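Enoyl-CoA hydratase carB homologue (Streptomyces cattleya, PDB 5O34) probably catalyses carboxymethylproline formation in thienamycin biosynthesis, as its homologue CarB does for a simpler carbapenem, using a trimeric enoyl-CoA hydratase (crotonase) fold. Local coordinates at residues Val94-Ala99 against Arg228-Ala233; Ile128-Thr133 against Arg265-Ala270; Thr134-Ser139 against Arg254-Phe259; Ala170-Pro175 against Asp217-Glu222. All coordinates share one frame; numbering follows the deposited sequence.

Contact 1: Val94-Ala99 against Arg228-Ala233; sequences VLYGGA and RLLDRA
Y96 offers the face of its ring and L230 fills it: methyl CD1 of L230 stands 3.8 Å from the ring centroid, only 4° off the normal, as a CH-pi contact. A methyl so well centred lies about equally far from all six ring carbons. On the opposite face the backbone N of G98 sits 3.6 Å above the ring plane, over its centre. The tyrosine is therefore a flat slab slipped between a leucine from the helix and the turn that follows its own strand. With CG anti to the backbone N (chi1 179°), the ring is held up to the first turn of helix 229-242.

The neighbouring bump is L229, which takes the rim instead of the face; its CD2 comes in near the ring plane, 4.2 Å from CE1 of Y96. One helical turn beyond L229, the helix narrows to A233, and the small CB lets V94 come close, its CG1 4.1 Å from CB of A233. V94 and Y96 project from the same face of the strand, so a branched side chain meets the alanine while the broad ring meets two leucines. L165 of strand 163-167 packs on L229 and A233 as well, widening the bed beneath the helix.

Strand 94-96 and helix segment 229-233 run almost antiparallel, at 166°, with their axes 10.5 Å apart. Such apolar packing of a helix on a largely parallel sheet is what the alpha/beta spiral of the crotonase fold is built from.

Contact 2: Ile128-Thr133 against Arg265-Ala270; sequences ITDLYT and RIRREA
R267 lays its guanidinium over T129 and turns the edge of that group to D130, joining helix 120-137 to the last helix of the model, 252-273, in the crotonase fold. R267 contributes the most buried surface of the three. Its chain leaves the helix extended, with CG anti to the backbone N, then bends at chi3 (-64°), which brings the flat end back across the facing helix.

T129 comes next in buried area. Its CG2 lies under one face of the guanidinium, displaced toward the rim and 3.5 Å from NH2 of R267. Its hydroxyl is used elsewhere, on the carbonyl O of I125 one turn earlier.

D130 buries least but supplies the negative partner of a salt bridge with R267. The carboxylate and guanidinium planes are 67° apart, so this is not the coplanar, two-oxygen pairing; a single carboxylate oxygen serves both terminal nitrogens. R267 also forms salt bridges to D126, through NH1, and to E264, through NH2, so three acidic groups share the one cation and probably stabilise its positive charge. OD1 of D130 lies 4° from the guanidinium plane, with NH2 of R267 at 2.9 Å and NH1 at 3.0 Å from it.

Contact 3: Thr134-Ser139 against Arg254-Phe259; sequences TVAAIS and RVNAPF
N256 points the amino end of its amide at the backbone of A136, and one turn further on F259 turns a ring edge to the methyl of the same alanine. The hydrogen bond is nearly straight: ND2 of N256 lies 3.0 Å from O of A136, with an N-H...O angle of 163°. The oxygen sits within 3° of the amide plane, and the donor lies in the carbonyl plane, on a lone pair. The side chain is steered there by a CG placed anti to its own carbonyl carbon, chi1 -77°.

F259 approaches differently. Its CG is anti to the backbone N, and the ring lies with A136 CB in its plane, 3.8 Å from CD2 and 3.9 Å from CE2. The methyl thus meets a ring edge and neither face.

A136 belongs to the last turn of helix 120-137, which I138 leaves. The carbonyls of V135 and I138 take hydrogen bonds from R252, so N256 and R252 of helix 252-273 together supply side-chain donors to the carbonyls of V135, A136 and I138.

Further partners come from across the trimer interface: R196 of the third subunit gives a hydrogen bond to OD1 of N256 and a cation-pi contact to F259. Both ends of the buried amide are therefore spoken for, and the pull of R196 on OD1 would tend to make the ND2 protons better donors toward A136.

Contact 4: Ala170-Pro175 against Asp217-Glu222; sequences ARLVMP and DGLLHE
L172 meets L219 and L220 where the small three-stranded sheet of the crotonase fold backs onto the turn leaving helix 211-217, a helix finished by a Schellman motif at G218. Strand 171-173 is the middle strand of that sheet. The turn leads on to strand 222-224, at the end of the larger sheet, so the contact bridges the two sheets.

Between the segments the interaction is apolar, and nearly all of it passes through one methyl. CD2 of L172 pushes up to the base of L219, 3.5 Å from its CB, and the two side chains run alongside in opposite senses. The same CD2 faces the end of L220, 4.3 Å from its CD2. CG of L172, anti to the carbonyl carbon (chi1 -83°), carries CD2 over to the two consecutive leucines.

The polar groups of the turn find their partners outside the two segments. G218 O accepts from T197 OG1 of the third subunit, and H221 NE2 bonds to Q200 of that subunit, while the imidazole stacks on Y163 of its own chain. R164 also reaches in, giving a hydrogen bond from NE to the carbonyl oxygen of L219. That oxygen lies 4.1 Å from CD2 of L172.

How the contacts relate
Contacts 2 and 3 are two steps along one interface: both pair helix 120-137 with helix 252-273, their centres 14 Å apart. Contact 1 lies on the other side of the chain's centre from contact 2, 27 Å between centres, where helix 229-242 packs on strand 92-96. Contact 4 is nested in sequence inside the loops closed by the other three. It touches contact 1 directly, through the salt bridge from R232 NE to E222 OE2 at 3.0 Å, although their centres are 16 Å apart. Contacts 3 and 4, 21 Å apart, both meet the third subunit, so trimer packing reaches both regions. All four belong to the packing of the fold and of the trimer.

Contact 1: Val94-Ala99 against Arg228-Ala233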
loop_
_atom_site.group_PDB
_atom_site.type_symbol
_atom_site.label_atom_id
_atom_site.label_comp_id
_atom_site.label_asym_id
_atom_site.label_seq_id
_atom_site.Cartn_x
_atom_site.Cartn_y
_atom_site.Cartn_z
ATOM N N VAL A 94 13.646 3.286 21.666
ATOM C CA VAL A 94 12.443 2.564 22.056
ATOM C C VAL A 94 11.498 3.555 22.737
ATOM O O VAL A 94 11.825 4.082 23.799
ATOM C CB VAL A 94 12.720 1.310 22.945
ATOM C CG1 VAL A 94 11.420 0.611 23.361
ATOM C CG2 VAL A 94 13.648 0.327 22.243
ATOM N N LEU A 95 10.347 3.824 22.102
ATOM C CA LEU A 95 9.273 4.663 22.624
ATOM C C LEU A 95 8.327 3.726 23.351
ATOM O O LEU A 95 7.858 2.743 22.770
ATOM C CB LEU A 95 8.534 5.388 21.496
ATOM C CG LEU A 95 8.825 6.869 21.315
ATOM C CD1 LEU A 95 8.041 7.418 20.137
ATOM C CD2 LEU A 95 8.503 7.666 22.587
ATOM N N TYR A 96 8.084 4.003 24.633
ATOM C CA TYR A 96 7.294 3.134 25.492
ATOM C C TYR A 96 6.290 3.920 26.325
ATOM O O TYR A 96 6.635 4.942 26.929
ATOM C CB TYR A 96 8.280 2.322 26.347
ATOM C CG TYR A 96 7.697 1.357 27.348
ATOM C CD1 TYR A 96 6.956 0.256 26.933
ATOM C CD2 TYR A 96 8.007 1.460 28.700
ATOM C CE1 TYR A 96 6.452 -0.663 27.851
ATOM C CE2 TYR A 96 7.526 0.539 29.626
ATOM C CZ TYR A 96 6.748 -0.523 29.197
ATOM O OH TYR A 96 6.256 -1.426 30.108
ATOM N N GLY A 97 5.044 3.455 26.300
ATOM C CA GLY A 97 3.932 4.076 27.014
ATOM C C GLY A 97 3.904 3.817 28.508
ATOM O O GLY A 97 3.366 4.632 29.265
ATOM N N GLY A 98 4.473 2.688 28.926
ATOM C CA GLY A 98 4.503 2.264 30.322
ATOM C C GLY A 98 3.894 0.888 30.518
ATOM O O GLY A 98 3.683 0.159 29.542
ATOM N N ALA A 99 3.606 0.518 31.781
ATOM C CA ALA A 99 3.016 -0.786 32.112
ATOM C C ALA A 99 1.486 -0.730 32.089
ATOM O O ALA A 99 0.879 -0.059 32.936
ATOM C CB ALA A 99 3.519 -1.271 33.465
ATOM N N ARG A 228 5.943 -10.062 28.387
ATOM C CA ARG A 228 7.190 -10.073 27.613
ATOM C C ARG A 228 7.350 -8.852 26.662
ATOM O O ARG A 228 8.327 -8.805 25.904
ATOM C CB ARG A 228 7.271 -11.401 26.832
ATOM C CG ARG A 228 8.672 -11.868 26.455
ATOM C CD ARG A 228 8.573 -12.899 25.345
ATOM N NE ARG A 228 9.875 -13.200 24.747
ATOM C CZ ARG A 228 10.087 -14.173 23.864
ATOM N NH1 ARG A 228 9.085 -14.954 23.472
ATOM N NH2 ARG A 228 11.302 -14.379 23.373
ATOM N N LEU A 229 6.417 -7.868 26.715
ATOM C CA LEU A 229 6.424 -6.687 25.829
ATOM C C LEU A 229 7.756 -5.896 25.817
ATOM O O LEU A 229 8.372 -5.787 24.750
ATOM C CB LEU A 229 5.234 -5.730 26.081
ATOM C CG LEU A 229 5.199 -4.474 25.169
ATOM C CD1 LEU A 229 4.869 -4.824 23.722
ATOM C CD2 LEU A 229 4.233 -3.459 25.671
ATOM N N LEU A 230 8.191 -5.349 26.979
ATOM C CA LEU A 230 9.438 -4.583 27.064
ATOM C C LEU A 230 10.667 -5.461 26.781
ATOM O O LEU A 230 11.583 -5.000 26.106
ATOM C CB LEU A 230 9.540 -3.819 28.388
ATOM C CG LEU A 230 10.623 -2.736 28.526
ATOM C CD1 LEU A 230 10.371 -1.560 27.582
ATOM C CD2 LEU A 230 10.658 -2.210 29.939
ATOM N N ASP A 231 10.640 -6.738 27.203
ATOM C CA ASP A 231 11.703 -7.723 26.946
ATOM C C ASP A 231 11.957 -7.908 25.463
ATOM O O ASP A 231 13.111 -7.902 25.022
ATOM C CB ASP A 231 11.338 -9.080 27.571
ATOM C CG ASP A 231 11.400 -9.054 29.070
ATOM O OD1 ASP A 231 12.090 -8.179 29.610
ATOM O OD2 ASP A 231 10.816 -9.956 29.705
ATOM N N ARG A 232 10.870 -8.091 24.699
ATOM C CA ARG A 232 10.924 -8.255 23.253
ATOM C C ARG A 232 11.390 -6.936 22.609
ATOM O O ARG A 232 12.276 -6.963 21.754
ATOM C CB ARG A 232 9.559 -8.750 22.728
ATOM C CG ARG A 232 9.500 -9.130 21.248
ATOM C CD ARG A 232 10.672 -9.936 20.721
ATOM N NE ARG A 232 10.756 -9.802 19.266
ATOM C CZ ARG A 232 11.868 -9.947 18.552
ATOM N NH1 ARG A 232 13.021 -10.226 19.151
ATOM N NH2 ARG A 232 11.837 -9.807 17.234
ATOM N N ALA A 233 10.878 -5.790 23.101
ATOM C CA ALA A 233 11.267 -4.456 22.619
ATOM C C ALA A 233 12.777 -4.233 22.731
ATOM O O ALA A 233 13.415 -3.858 21.743
ATOM C CB ALA A 233 10.508 -3.377 23.377
#

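Contact 2: Ile128-Thr133 against Arg265-Ala270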
loop_
_atom_site.group_PDB
_atom_site.type_symbol
_atom_site.label_atom_id
_atom_site.label_comp_id
_atom_site.label_asym_id
_atom_site.label_seq_id
_atom_site.Cartn_x
_atom_site.Cartn_y
_atom_site.Cartn_z
ATOM N N ILE A 128 2.723 19.372 15.895
ATOM C CA ILE A 128 2.311 18.022 15.481
ATOM C C ILE A 128 3.119 17.590 14.263
ATOM O O ILE A 128 3.738 16.519 14.270
ATOM C CB ILE A 128 0.767 18.027 15.193
ATOM C CG1 ILE A 128 -0.011 18.167 16.495
ATOM C CG2 ILE A 128 0.302 16.769 14.424
ATOM C CD1 ILE A 128 0.029 16.924 17.351
ATOM N N THR A 129 3.129 18.460 13.218
ATOM C CA THR A 129 3.844 18.236 11.965
ATOM C C THR A 129 5.337 18.123 12.221
ATOM O O THR A 129 5.960 17.202 11.701
ATOM C CB THR A 129 3.490 19.316 10.906
ATOM O OG1 THR A 129 2.076 19.501 10.846
ATOM C CG2 THR A 129 4.009 18.966 9.514
ATOM N N ASP A 130 5.891 19.004 13.070
ATOM C CA ASP A 130 7.315 18.991 13.429
ATOM C C ASP A 130 7.682 17.723 14.194
ATOM O O ASP A 130 8.763 17.185 13.969
ATOM C CB ASP A 130 7.734 20.274 14.181
ATOM C CG ASP A 130 7.726 21.557 13.342
ATOM O OD1 ASP A 130 7.215 21.523 12.190
ATOM O OD2 ASP A 130 8.203 22.601 13.846
ATOM N N LEU A 131 6.754 17.203 15.025
ATOM C CA LEU A 131 6.957 15.949 15.746
ATOM C C LEU A 131 6.915 14.758 14.782
ATOM O O LEU A 131 7.863 13.972 14.771
ATOM C CB LEU A 131 5.959 15.772 16.916
ATOM C CG LEU A 131 5.967 14.404 17.648
ATOM C CD1 LEU A 131 7.325 14.082 18.238
ATOM C CD2 LEU A 131 4.902 14.346 18.717
ATOM N N TYR A 132 5.855 14.650 13.940
ATOM C CA TYR A 132 5.740 13.537 12.987
ATOM C C TYR A 132 6.889 13.514 11.980
ATOM O O TYR A 132 7.422 12.438 11.697
ATOM C CB TYR A 132 4.383 13.523 12.266
ATOM C CG TYR A 132 3.164 13.454 13.163
ATOM C CD1 TYR A 132 3.235 12.886 14.439
ATOM C CD2 TYR A 132 1.921 13.877 12.711
ATOM C CE1 TYR A 132 2.108 12.795 15.258
ATOM C CE2 TYR A 132 0.783 13.761 13.509
ATOM C CZ TYR A 132 0.888 13.240 14.788
ATOM O OH TYR A 132 -0.215 13.189 15.598
ATOM N N THR A 133 7.302 14.701 11.478
ATOM C CA THR A 133 8.404 14.795 10.516
ATOM C C THR A 133 9.742 14.419 11.129
ATOM O O THR A 133 10.513 13.742 10.448
ATOM C CB THR A 133 8.470 16.153 9.784
ATOM O OG1 THR A 133 8.476 17.233 10.722
ATOM C CG2 THR A 133 7.339 16.330 8.766
ATOM N N ARG A 265 3.242 18.081 3.274
ATOM C CA ARG A 265 2.144 18.605 2.462
ATOM C C ARG A 265 0.841 18.745 3.262
ATOM O O ARG A 265 0.020 19.598 2.927
ATOM C CB ARG A 265 1.919 17.727 1.231
ATOM C CG ARG A 265 2.735 18.183 0.025
ATOM C CD ARG A 265 2.374 17.413 -1.224
ATOM N NE ARG A 265 2.710 15.998 -1.084
ATOM C CZ ARG A 265 3.852 15.454 -1.487
ATOM N NH1 ARG A 265 4.773 16.198 -2.086
ATOM N NH2 ARG A 265 4.078 14.161 -1.301
ATOM N N ILE A 266 0.661 17.919 4.317
ATOM C CA ILE A 266 -0.524 17.916 5.188
ATOM C C ILE A 266 -0.613 19.188 6.046
ATOM O O ILE A 266 -1.723 19.605 6.360
ATOM C CB ILE A 266 -0.644 16.610 6.073
ATOM C CG1 ILE A 266 -0.483 15.286 5.269
ATOM C CG2 ILE A 266 -1.932 16.568 6.915
ATOM C CD1 ILE A 266 -1.222 15.148 3.930
ATOM N N ARG A 267 0.537 19.779 6.439
ATOM C CA ARG A 267 0.623 20.964 7.307
ATOM C C ARG A 267 -0.479 22.013 7.025
ATOM O O ARG A 267 -1.341 22.243 7.880
ATOM C CB ARG A 267 2.033 21.584 7.261
ATOM C CG ARG A 267 2.299 22.642 8.340
ATOM C CD ARG A 267 3.623 23.391 8.145
ATOM N NE ARG A 267 4.801 22.523 8.260
ATOM C CZ ARG A 267 5.417 22.227 9.404
ATOM N NH1 ARG A 267 4.976 22.723 10.553
ATOM N NH2 ARG A 267 6.469 21.416 9.408
ATOM N N ARG A 268 -0.492 22.571 5.809
ATOM C CA ARG A 268 -1.468 23.568 5.370
ATOM C C ARG A 268 -2.904 22.994 5.308
ATOM O O ARG A 268 -3.842 23.660 5.748
ATOM C CB ARG A 268 -0.996 24.201 4.044
ATOM C CG ARG A 268 -2.081 24.642 3.059
ATOM C CD ARG A 268 -2.588 26.056 3.275
ATOM N NE ARG A 268 -3.613 26.398 2.281
ATOM C CZ ARG A 268 -4.153 27.604 2.131
ATOM N NH1 ARG A 268 -3.762 28.616 2.898
ATOM N NH2 ARG A 268 -5.084 27.810 1.205
ATOM N N GLU A 269 -3.062 21.764 4.793
ATOM C CA GLU A 269 -4.356 21.068 4.686
ATOM C C GLU A 269 -5.028 20.831 6.052
ATOM O O GLU A 269 -6.211 21.140 6.212
ATOM C CB GLU A 269 -4.189 19.730 3.948
ATOM C CG GLU A 269 -3.988 19.858 2.448
ATOM C CD GLU A 269 -3.461 18.639 1.707
ATOM O OE1 GLU A 269 -3.396 17.538 2.304
ATOM O OE2 GLU A 269 -3.108 18.791 0.514
ATOM N N ALA A 270 -4.271 20.294 7.030
ATOM C CA ALA A 270 -4.730 20.004 8.400
ATOM C C ALA A 270 -5.198 21.269 9.121
ATOM O O ALA A 270 -6.154 21.212 9.898
ATOM C CB ALA A 270 -3.625 19.329 9.199
#

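Contact 3: Thr134-Ser139 against Arg254-Phe259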
loop_
_atom_site.group_PDB
_atom_site.type_symbol
_atom_site.label_atom_id
_atom_site.label_comp_id
_atom_site.label_asym_id
_atom_site.label_seq_id
_atom_site.Cartn_x
_atom_site.Cartn_y
_atom_site.Cartn_z
ATOM N N THR A 134 10.020 14.805 12.403
ATOM C CA THR A 134 11.312 14.491 13.039
ATOM C C THR A 134 11.409 12.974 13.352
ATOM O O THR A 134 12.387 12.346 12.938
ATOM C CB THR A 134 11.640 15.433 14.234
ATOM O OG1 THR A 134 13.008 15.270 14.605
ATOM C CG2 THR A 134 10.789 15.173 15.459
ATOM N N VAL A 135 10.378 12.380 14.001
ATOM C CA VAL A 135 10.336 10.945 14.331
ATOM C C VAL A 135 10.619 10.089 13.074
ATOM O O VAL A 135 11.372 9.119 13.156
ATOM C CB VAL A 135 9.006 10.542 15.033
ATOM C CG1 VAL A 135 8.905 9.027 15.235
ATOM C CG2 VAL A 135 8.857 11.261 16.372
ATOM N N ALA A 136 10.057 10.491 11.917
ATOM C CA ALA A 136 10.221 9.818 10.628
ATOM C C ALA A 136 11.497 10.219 9.865
ATOM O O ALA A 136 11.986 9.422 9.059
ATOM C CB ALA A 136 8.997 10.065 9.759
ATOM N N ALA A 137 12.041 11.435 10.108
ATOM C CA ALA A 137 13.241 11.893 9.378
ATOM C C ALA A 137 14.597 11.608 10.060
ATOM O O ALA A 137 15.612 11.670 9.365
ATOM C CB ALA A 137 13.138 13.369 9.025
ATOM N N ILE A 138 14.634 11.283 11.373
ATOM C CA ILE A 138 15.911 10.986 12.061
ATOM C C ILE A 138 16.573 9.725 11.473
ATOM O O ILE A 138 15.878 8.878 10.908
ATOM C CB ILE A 138 15.836 10.952 13.625
ATOM C CG1 ILE A 138 14.917 9.826 14.172
ATOM C CG2 ILE A 138 15.452 12.324 14.211
ATOM C CD1 ILE A 138 15.457 9.195 15.492
ATOM N N SER A 139 17.910 9.631 11.550
ATOM C CA SER A 139 18.657 8.507 10.983
ATOM C C SER A 139 18.589 7.207 11.822
ATOM O O SER A 139 18.927 6.138 11.309
ATOM C CB SER A 139 20.105 8.910 10.711
ATOM O OG SER A 139 20.886 8.885 11.896
ATOM N N ARG A 254 16.500 7.774 4.042
ATOM C CA ARG A 254 16.245 7.791 2.589
ATOM C C ARG A 254 14.937 7.055 2.245
ATOM O O ARG A 254 14.107 7.576 1.494
ATOM C CB ARG A 254 17.440 7.233 1.794
ATOM C CG ARG A 254 18.780 7.705 2.338
ATOM C CD ARG A 254 19.834 7.972 1.276
ATOM N NE ARG A 254 21.189 7.773 1.806
ATOM C CZ ARG A 254 21.833 8.628 2.599
ATOM N NH1 ARG A 254 21.254 9.766 2.969
ATOM N NH2 ARG A 254 23.052 8.348 3.036
ATOM N N VAL A 255 14.743 5.870 2.840
ATOM C CA VAL A 255 13.557 5.026 2.694
ATOM C C VAL A 255 12.274 5.754 3.214
ATOM O O VAL A 255 11.192 5.579 2.650
ATOM C CB VAL A 255 13.835 3.659 3.383
ATOM C CG1 VAL A 255 12.563 2.963 3.832
ATOM C CG2 VAL A 255 14.667 2.741 2.486
ATOM N N ASN A 256 12.415 6.598 4.250
ATOM C CA ASN A 256 11.322 7.386 4.831
ATOM C C ASN A 256 11.063 8.743 4.153
ATOM O O ASN A 256 10.030 9.339 4.436
ATOM C CB ASN A 256 11.544 7.589 6.337
ATOM C CG ASN A 256 11.219 6.397 7.201
ATOM O OD1 ASN A 256 10.997 5.277 6.724
ATOM N ND2 ASN A 256 11.200 6.616 8.509
ATOM N N ALA A 257 11.970 9.230 3.270
ATOM C CA ALA A 257 11.823 10.529 2.577
ATOM C C ALA A 257 10.431 10.751 1.912
ATOM O O ALA A 257 9.817 11.779 2.209
ATOM C CB ALA A 257 12.951 10.747 1.578
ATOM N N PRO A 258 9.866 9.818 1.096
ATOM C CA PRO A 258 8.503 10.049 0.562
ATOM C C PRO A 258 7.436 10.237 1.660
ATOM O O PRO A 258 6.559 11.102 1.521
ATOM C CB PRO A 258 8.234 8.794 -0.279
ATOM C CG PRO A 258 9.594 8.240 -0.596
ATOM C CD PRO A 258 10.410 8.522 0.615
ATOM N N PHE A 259 7.543 9.463 2.776
ATOM C CA PHE A 259 6.639 9.534 3.932
ATOM C C PHE A 259 6.751 10.894 4.638
ATOM O O PHE A 259 5.730 11.501 4.990
ATOM C CB PHE A 259 6.901 8.356 4.895
ATOM C CG PHE A 259 5.994 8.298 6.102
ATOM C CD1 PHE A 259 4.715 7.760 6.009
ATOM C CD2 PHE A 259 6.427 8.761 7.339
ATOM C CE1 PHE A 259 3.874 7.714 7.124
ATOM C CE2 PHE A 259 5.586 8.709 8.458
ATOM C CZ PHE A 259 4.313 8.190 8.343
#

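Contact 4: Ala170-Pro175 against Asp217-Glu222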
loop_
_atom_site.group_PDB
_atom_site.type_symbol
_atom_site.label_atom_id
_atom_site.label_comp_id
_atom_site.label_asym_id
_atom_site.label_seq_id
_atom_site.Cartn_x
_atom_site.Cartn_y
_atom_site.Cartn_z
ATOM N N ALA A 170 -3.107 -4.425 23.503
ATOM C CA ALA A 170 -3.057 -3.273 22.602
ATOM C C ALA A 170 -4.344 -3.171 21.793
ATOM O O ALA A 170 -4.823 -4.166 21.250
ATOM C CB ALA A 170 -1.844 -3.356 21.681
ATOM N N ARG A 171 -4.945 -1.976 21.800
ATOM C CA ARG A 171 -6.173 -1.667 21.073
ATOM C C ARG A 171 -5.950 -0.355 20.309
ATOM O O ARG A 171 -5.536 0.641 20.897
ATOM C CB ARG A 171 -7.397 -1.657 22.012
ATOM C CG ARG A 171 -7.740 -3.070 22.498
ATOM C CD ARG A 171 -8.941 -3.163 23.422
ATOM N NE ARG A 171 -10.207 -3.037 22.696
ATOM C CZ ARG A 171 -10.835 -4.033 22.071
ATOM N NH1 ARG A 171 -10.315 -5.257 22.062
ATOM N NH2 ARG A 171 -11.981 -3.810 21.441
ATOM N N LEU A 172 -6.111 -0.396 18.977
ATOM C CA LEU A 172 -5.836 0.743 18.085
ATOM C C LEU A 172 -7.133 1.400 17.587
ATOM O O LEU A 172 -8.044 0.687 17.170
ATOM C CB LEU A 172 -4.959 0.243 16.917
ATOM C CG LEU A 172 -3.423 0.127 17.131
ATOM C CD1 LEU A 172 -3.024 -0.636 18.387
ATOM C CD2 LEU A 172 -2.777 -0.559 15.980
ATOM N N VAL A 173 -7.244 2.749 17.686
ATOM C CA VAL A 173 -8.445 3.487 17.305
ATOM C C VAL A 173 -8.069 4.813 16.661
ATOM O O VAL A 173 -7.137 5.498 17.077
ATOM C CB VAL A 173 -9.430 3.737 18.510
ATOM C CG1 VAL A 173 -10.895 3.703 18.076
ATOM C CG2 VAL A 173 -9.190 2.777 19.678
ATOM N N MET A 174 -8.888 5.190 15.660
ATOM C CA MET A 174 -8.842 6.478 14.989
ATOM C C MET A 174 -10.286 7.023 15.084
ATOM O O MET A 174 -10.985 7.000 14.081
ATOM C CB MET A 174 -8.388 6.369 13.513
ATOM C CG MET A 174 -6.910 6.555 13.318
ATOM S SD MET A 174 -6.215 8.067 13.953
ATOM C CE MET A 174 -4.755 7.796 13.461
ATOM N N PRO A 175 -10.791 7.386 16.308
ATOM C CA PRO A 175 -12.176 7.896 16.431
ATOM C C PRO A 175 -12.448 9.387 16.097
ATOM O O PRO A 175 -13.548 9.862 16.389
ATOM C CB PRO A 175 -12.504 7.599 17.899
ATOM C CG PRO A 175 -11.218 7.804 18.598
ATOM C CD PRO A 175 -10.092 7.460 17.618
ATOM N N ASP A 217 -3.512 -6.678 9.519
ATOM C CA ASP A 217 -3.688 -5.491 8.684
ATOM C C ASP A 217 -2.434 -4.612 8.501
ATOM O O ASP A 217 -2.438 -3.761 7.611
ATOM C CB ASP A 217 -4.879 -4.668 9.198
ATOM C CG ASP A 217 -6.222 -5.386 9.023
ATOM O OD1 ASP A 217 -6.309 -6.290 8.162
ATOM O OD2 ASP A 217 -7.194 -5.021 9.720
ATOM N N GLY A 218 -1.366 -4.860 9.257
ATOM C CA GLY A 218 -0.119 -4.097 9.144
ATOM C C GLY A 218 0.010 -2.904 10.078
ATOM O O GLY A 218 0.918 -2.093 9.923
ATOM N N LEU A 219 -0.877 -2.782 11.057
ATOM C CA LEU A 219 -0.827 -1.706 12.043
ATOM C C LEU A 219 0.176 -2.006 13.159
ATOM O O LEU A 219 0.687 -1.085 13.798
ATOM C CB LEU A 219 -2.217 -1.428 12.589
ATOM C CG LEU A 219 -3.225 -0.902 11.569
ATOM C CD1 LEU A 219 -4.618 -0.978 12.118
ATOM C CD2 LEU A 219 -2.889 0.507 11.151
ATOM N N LEU A 220 0.458 -3.304 13.382
ATOM C CA LEU A 220 1.487 -3.809 14.296
ATOM C C LEU A 220 2.423 -4.669 13.470
ATOM O O LEU A 220 1.975 -5.365 12.561
ATOM C CB LEU A 220 0.907 -4.644 15.452
ATOM C CG LEU A 220 0.035 -3.924 16.489
ATOM C CD1 LEU A 220 -0.465 -4.900 17.523
ATOM C CD2 LEU A 220 0.763 -2.760 17.163
ATOM N N HIS A 221 3.730 -4.577 13.743
ATOM C CA HIS A 221 4.737 -5.377 13.050
ATOM C C HIS A 221 4.823 -6.728 13.744
ATOM O O HIS A 221 5.197 -7.724 13.129
ATOM C CB HIS A 221 6.108 -4.687 13.104
ATOM C CG HIS A 221 6.201 -3.444 12.272
ATOM N ND1 HIS A 221 5.443 -2.316 12.560
ATOM C CD2 HIS A 221 6.977 -3.182 11.199
ATOM C CE1 HIS A 221 5.770 -1.419 11.647
ATOM N NE2 HIS A 221 6.692 -1.892 10.811
ATOM N N GLU A 222 4.498 -6.748 15.047
ATOM C CA GLU A 222 4.590 -7.938 15.876
ATOM C C GLU A 222 3.717 -7.803 17.112
ATOM O O GLU A 222 3.484 -6.695 17.604
ATOM C CB GLU A 222 6.060 -8.176 16.274
ATOM C CG GLU A 222 6.336 -9.462 17.049
ATOM C CD GLU A 222 7.751 -9.623 17.578
ATOM O OE1 GLU A 222 8.680 -8.997 17.021
ATOM O OE2 GLU A 222 7.936 -10.419 18.526
#